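Local coordinates for protein antitoxin HipB (PDB 4Z5H) that neutralizes the toxin HipA as a homodimeric antitoxin and represses the hipBA operon promoter by binding and bending its operator DNA, at residues W24-L29 with A38-F43. The protein carries 1 engineered substitution. Residues are numbered along the deposited sequence; the frame is centred on the assembly and turned at random.
Engineered in segment 24-29: Ala27 (natural residue Ser). With nucleotides of chain B.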
loop_
_atom_site.group_PDB
_atom_site.type_symbol
_atom_site.label_atom_id
_atom_site.label_comp_id
_atom_site.label_asym_id
_atom_site.label_seq_id
_atom_site.Cartn_x
_atom_site.Cartn_y
_atom_site.Cartn_z
ATOM N N TRP A 24 -21.289 -0.494 -0.721
ATOM C CA TRP A 24 -20.881 0.132 -1.962
ATOM C C TRP A 24 -20.603 -0.892 -3.058
ATOM O O TRP A 24 -20.095 -1.954 -2.804
ATOM C CB TRP A 24 -19.670 1.048 -1.754
ATOM C CG TRP A 24 -19.906 2.197 -0.822
ATOM C CD1 TRP A 24 -21.004 2.985 -0.768
ATOM C CD2 TRP A 24 -19.023 2.676 0.184
ATOM N NE1 TRP A 24 -20.865 3.922 0.200
ATOM C CE2 TRP A 24 -19.656 3.753 0.809
ATOM C CE3 TRP A 24 -17.755 2.299 0.622
ATOM C CZ2 TRP A 24 -19.061 4.464 1.843
ATOM C CZ3 TRP A 24 -17.178 2.990 1.641
ATOM C CH2 TRP A 24 -17.823 4.062 2.243
ATOM N N THR A 25 -20.990 -0.556 -4.268
ATOM C CA THR A 25 -20.635 -1.344 -5.424
ATOM C C THR A 25 -19.252 -0.977 -5.949
ATOM O O THR A 25 -18.782 0.121 -5.746
ATOM C CB THR A 25 -21.655 -1.198 -6.565
ATOM O OG1 THR A 25 -21.618 0.126 -7.057
ATOM C CG2 THR A 25 -23.052 -1.542 -6.093
ATOM N N GLN A 26 -18.648 -1.908 -6.662
ATOM C CA GLN A 26 -17.401 -1.672 -7.318
ATOM C C GLN A 26 -17.625 -0.550 -8.327
ATOM O O GLN A 26 -16.841 0.360 -8.407
ATOM C CB GLN A 26 -16.898 -2.930 -8.015
ATOM C CG GLN A 26 -16.535 -4.105 -7.112
ATOM C CD GLN A 26 -15.897 -5.245 -7.877
ATOM O OE1 GLN A 26 -15.850 -5.226 -9.072
ATOM N NE2 GLN A 26 -15.390 -6.217 -7.174
ATOM N N ALA A 27 -18.735 -0.599 -9.050
ATOM C CA ALA A 27 -19.009 0.380 -10.081
ATOM C C ALA A 27 -19.107 1.805 -9.548
ATOM O O ALA A 27 -18.543 2.704 -10.119
ATOM C CB ALA A 27 -20.266 0.015 -10.841
ATOM N N GLU A 28 -19.803 1.989 -8.442
ATOM C CA GLU A 28 -19.879 3.298 -7.826
ATOM C C GLU A 28 -18.552 3.852 -7.300
ATOM O O GLU A 28 -18.294 5.020 -7.458
ATOM C CB GLU A 28 -21.005 3.417 -6.797
ATOM C CG GLU A 28 -20.802 2.696 -5.497
ATOM C CD GLU A 28 -21.985 2.839 -4.562
ATOM O OE1 GLU A 28 -22.531 1.827 -4.142
ATOM O OE2 GLU A 28 -22.363 3.964 -4.244
ATOM N N LEU A 29 -17.723 3.027 -6.686
ATOM C CA LEU A 29 -16.410 3.486 -6.284
ATOM C C LEU A 29 -15.557 3.874 -7.498
ATOM O O LEU A 29 -14.953 4.930 -7.530
ATOM C CB LEU A 29 -15.698 2.430 -5.444
ATOM C CG LEU A 29 -16.416 1.923 -4.197
ATOM C CD1 LEU A 29 -15.547 0.970 -3.406
ATOM C CD2 LEU A 29 -16.854 3.069 -3.330
ATOM N N ALA A 38 -13.482 -2.925 -13.545
ATOM C CA ALA A 38 -12.696 -4.113 -13.768
ATOM C C ALA A 38 -11.418 -4.049 -12.943
ATOM O O ALA A 38 -10.985 -5.027 -12.417
ATOM C CB ALA A 38 -12.376 -4.278 -15.236
ATOM N N THR A 39 -10.855 -2.862 -12.838
ATOM C CA THR A 39 -9.654 -2.635 -12.059
ATOM C C THR A 39 -9.884 -2.920 -10.572
ATOM O O THR A 39 -9.079 -3.548 -9.925
ATOM C CB THR A 39 -9.143 -1.194 -12.235
ATOM O OG1 THR A 39 -8.888 -0.940 -13.609
ATOM C CG2 THR A 39 -7.883 -0.957 -11.413
ATOM N N ILE A 40 -11.005 -2.463 -10.053
ATOM C CA ILE A 40 -11.352 -2.759 -8.678
ATOM C C ILE A 40 -11.538 -4.273 -8.484
ATOM O O ILE A 40 -11.093 -4.836 -7.511
ATOM C CB ILE A 40 -12.575 -1.953 -8.192
ATOM C CG1 ILE A 40 -12.262 -0.454 -8.177
ATOM C CG2 ILE A 40 -13.028 -2.432 -6.829
ATOM C CD1 ILE A 40 -13.424 0.411 -7.790
ATOM N N SER A 41 -12.171 -4.924 -9.443
ATOM C CA SER A 41 -12.346 -6.357 -9.349
ATOM C C SER A 41 -10.963 -7.043 -9.338
ATOM O O SER A 41 -10.727 -7.931 -8.565
ATOM C CB SER A 41 -13.230 -6.882 -10.474
ATOM O OG SER A 41 -13.203 -8.271 -10.539
ATOM N N ASN A 42 -10.058 -6.589 -10.179
ATOM C CA ASN A 42 -8.722 -7.150 -10.201
ATOM C C ASN A 42 -7.999 -6.930 -8.869
ATOM O O ASN A 42 -7.330 -7.811 -8.416
ATOM C CB ASN A 42 -7.880 -6.645 -11.373
ATOM C CG ASN A 42 -6.527 -7.343 -11.477
ATOM O OD1 ASN A 42 -6.429 -8.448 -11.959
ATOM N ND2 ASN A 42 -5.494 -6.696 -10.996
ATOM N N PHE A 43 -8.167 -5.760 -8.259
ATOM C CA PHE A 43 -7.531 -5.482 -6.988
ATOM C C PHE A 43 -8.034 -6.430 -5.898
ATOM O O PHE A 43 -7.254 -6.998 -5.191
ATOM C CB PHE A 43 -7.768 -4.028 -6.554
ATOM C CG PHE A 43 -7.480 -3.759 -5.095
ATOM C CD1 PHE A 43 -6.191 -3.794 -4.609
ATOM C CD2 PHE A 43 -8.501 -3.526 -4.209
ATOM C CE1 PHE A 43 -5.939 -3.561 -3.269
ATOM C CE2 PHE A 43 -8.260 -3.282 -2.879
ATOM C CZ PHE A 43 -6.979 -3.299 -2.402
ATOM P P DT B 2 -20.665 -5.644 -6.549
ATOM O OP1 DT B 2 -20.443 -6.051 -5.186
ATOM O OP2 DT B 2 -20.282 -4.316 -6.967
ATOM O "O5'" DT B 2 -19.941 -6.648 -7.530
ATOM C "C5'" DT B 2 -20.159 -8.054 -7.449
ATOM C "C4'" DT B 2 -19.438 -8.767 -8.568
ATOM O "O4'" DT B 2 -20.119 -8.547 -9.824
ATOM C "C3'" DT B 2 -17.981 -8.354 -8.795
ATOM O "O3'" DT B 2 -17.243 -9.535 -9.082
ATOM C "C2'" DT B 2 -18.046 -7.539 -10.069
ATOM C "C1'" DT B 2 -19.154 -8.268 -10.808
ATOM N N1 DT B 2 -19.811 -7.544 -11.906
ATOM C C2 DT B 2 -20.299 -8.271 -12.969
ATOM O O2 DT B 2 -20.221 -9.480 -13.040
ATOM N N3 DT B 2 -20.877 -7.519 -13.956
ATOM C C4 DT B 2 -21.021 -6.149 -13.984
ATOM O O4 DT B 2 -21.567 -5.617 -14.936
ATOM C C5 DT B 2 -20.469 -5.448 -12.850
ATOM C C7 DT B 2 -20.584 -3.958 -12.791
ATOM C C6 DT B 2 -19.907 -6.172 -11.876
ATOM P P DA B 3 -15.879 -9.856 -8.390
ATOM O OP1 DA B 3 -16.150 -10.299 -7.051
ATOM O OP2 DA B 3 -14.980 -8.736 -8.599
ATOM O "O5'" DA B 3 -15.368 -11.077 -9.249
ATOM C "C5'" DA B 3 -16.185 -12.245 -9.413
ATOM C "C4'" DA B 3 -16.144 -12.758 -10.834
ATOM O "O4'" DA B 3 -16.844 -11.864 -11.726
ATOM C "C3'" DA B 3 -14.753 -12.965 -11.435
ATOM O "O3'" DA B 3 -14.771 -14.222 -12.101
ATOM C "C2'" DA B 3 -14.607 -11.800 -12.390
ATOM C "C1'" DA B 3 -16.035 -11.557 -12.834
ATOM N N9 DA B 3 -16.338 -10.188 -13.232
ATOM C C8 DA B 3 -15.980 -9.030 -12.597
ATOM N N7 DA B 3 -16.409 -7.947 -13.193
ATOM C C5 DA B 3 -17.117 -8.425 -14.284
ATOM C C6 DA B 3 -17.823 -7.778 -15.315
ATOM N N6 DA B 3 -17.937 -6.456 -15.420
ATOM N N1 DA B 3 -18.399 -8.550 -16.256
ATOM C C2 DA B 3 -18.286 -9.875 -16.154
ATOM N N3 DA B 3 -17.641 -10.598 -15.246
ATOM C C4 DA B 3 -17.078 -9.803 -14.323
ATOM P P DT B 4 -13.480 -14.841 -12.743
ATOM O OP1 DT B 4 -13.641 -16.285 -12.709
ATOM O OP2 DT B 4 -12.313 -14.239 -12.132
ATOM O "O5'" DT B 4 -13.547 -14.328 -14.239
ATOM C "C5'" DT B 4 -14.689 -14.621 -15.044
ATOM C "C4'" DT B 4 -14.628 -13.876 -16.354
ATOM O "O4'" DT B 4 -15.057 -12.515 -16.189
ATOM C "C3'" DT B 4 -13.251 -13.806 -17.015
ATOM O "O3'" DT B 4 -13.291 -14.684 -18.134
ATOM C "C2'" DT B 4 -13.120 -12.356 -17.447
ATOM C "C1'" DT B 4 -14.498 -11.772 -17.234
ATOM N N1 DT B 4 -14.513 -10.357 -16.849
ATOM C C2 DT B 4 -15.260 -9.495 -17.615
ATOM O O2 DT B 4 -15.912 -9.856 -18.573
ATOM N N3 DT B 4 -15.219 -8.185 -17.209
ATOM C C4 DT B 4 -14.525 -7.666 -16.136
ATOM O O4 DT B 4 -14.591 -6.470 -15.890
ATOM C C5 DT B 4 -13.762 -8.630 -15.373
ATOM C C7 DT B 4 -12.978 -8.164 -14.188
ATOM C C6 DT B 4 -13.797 -9.910 -15.763
#
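The side chains of Gln26 and Ile40 run antiparallel alongside one another where helix 26-33 meets helix 37-45, the two helices of a Cro/C1-type helix-turn-helix, a worked example of two helices sharing one stretch of DNA backbone. The apolar part is small: Ile40 CG2 lies 3.9 Å from Gln26 CG, while its other branch brings CD1 to the start of helix 26-33, 3.8 Å from Leu29 CB and against the backbone O of Gln26. Ile58 of helix 52-61 packs on the same isoleucine.

Between the two segments no direct hydrogen bond forms; a phosphate bridges them. Chi1 of -65° and a straight run to the amide bring Gln26 OE1 against Ser41 CB, and Gln26 NE2 donates to OP2 of DA3 of chain B at 2.9 Å. Ser41 OG gives the same oxygen a 2.7 Å bond. Gln37 and Glu44 bond the two ends of the Gln26 amide, tying the helices directly and fixing its flip. Ala38 CB lies 3.2 Å from O4 of DT4 of chain B.

At the helix start, Thr25 and Glu28 form a capping box, with Glu28 N donating to Thr25 OG1 at 2.9 Å and Thr25 N to Glu28 OE1 at 2.8 Å. Next to it, Gln26 N bonds OP2 of DT2 of chain B (2.9 Å, 167°), probably aided by the helix dipole.

Neutral donors thus grip two successive phosphates and could help set helix 37-45 against the bases.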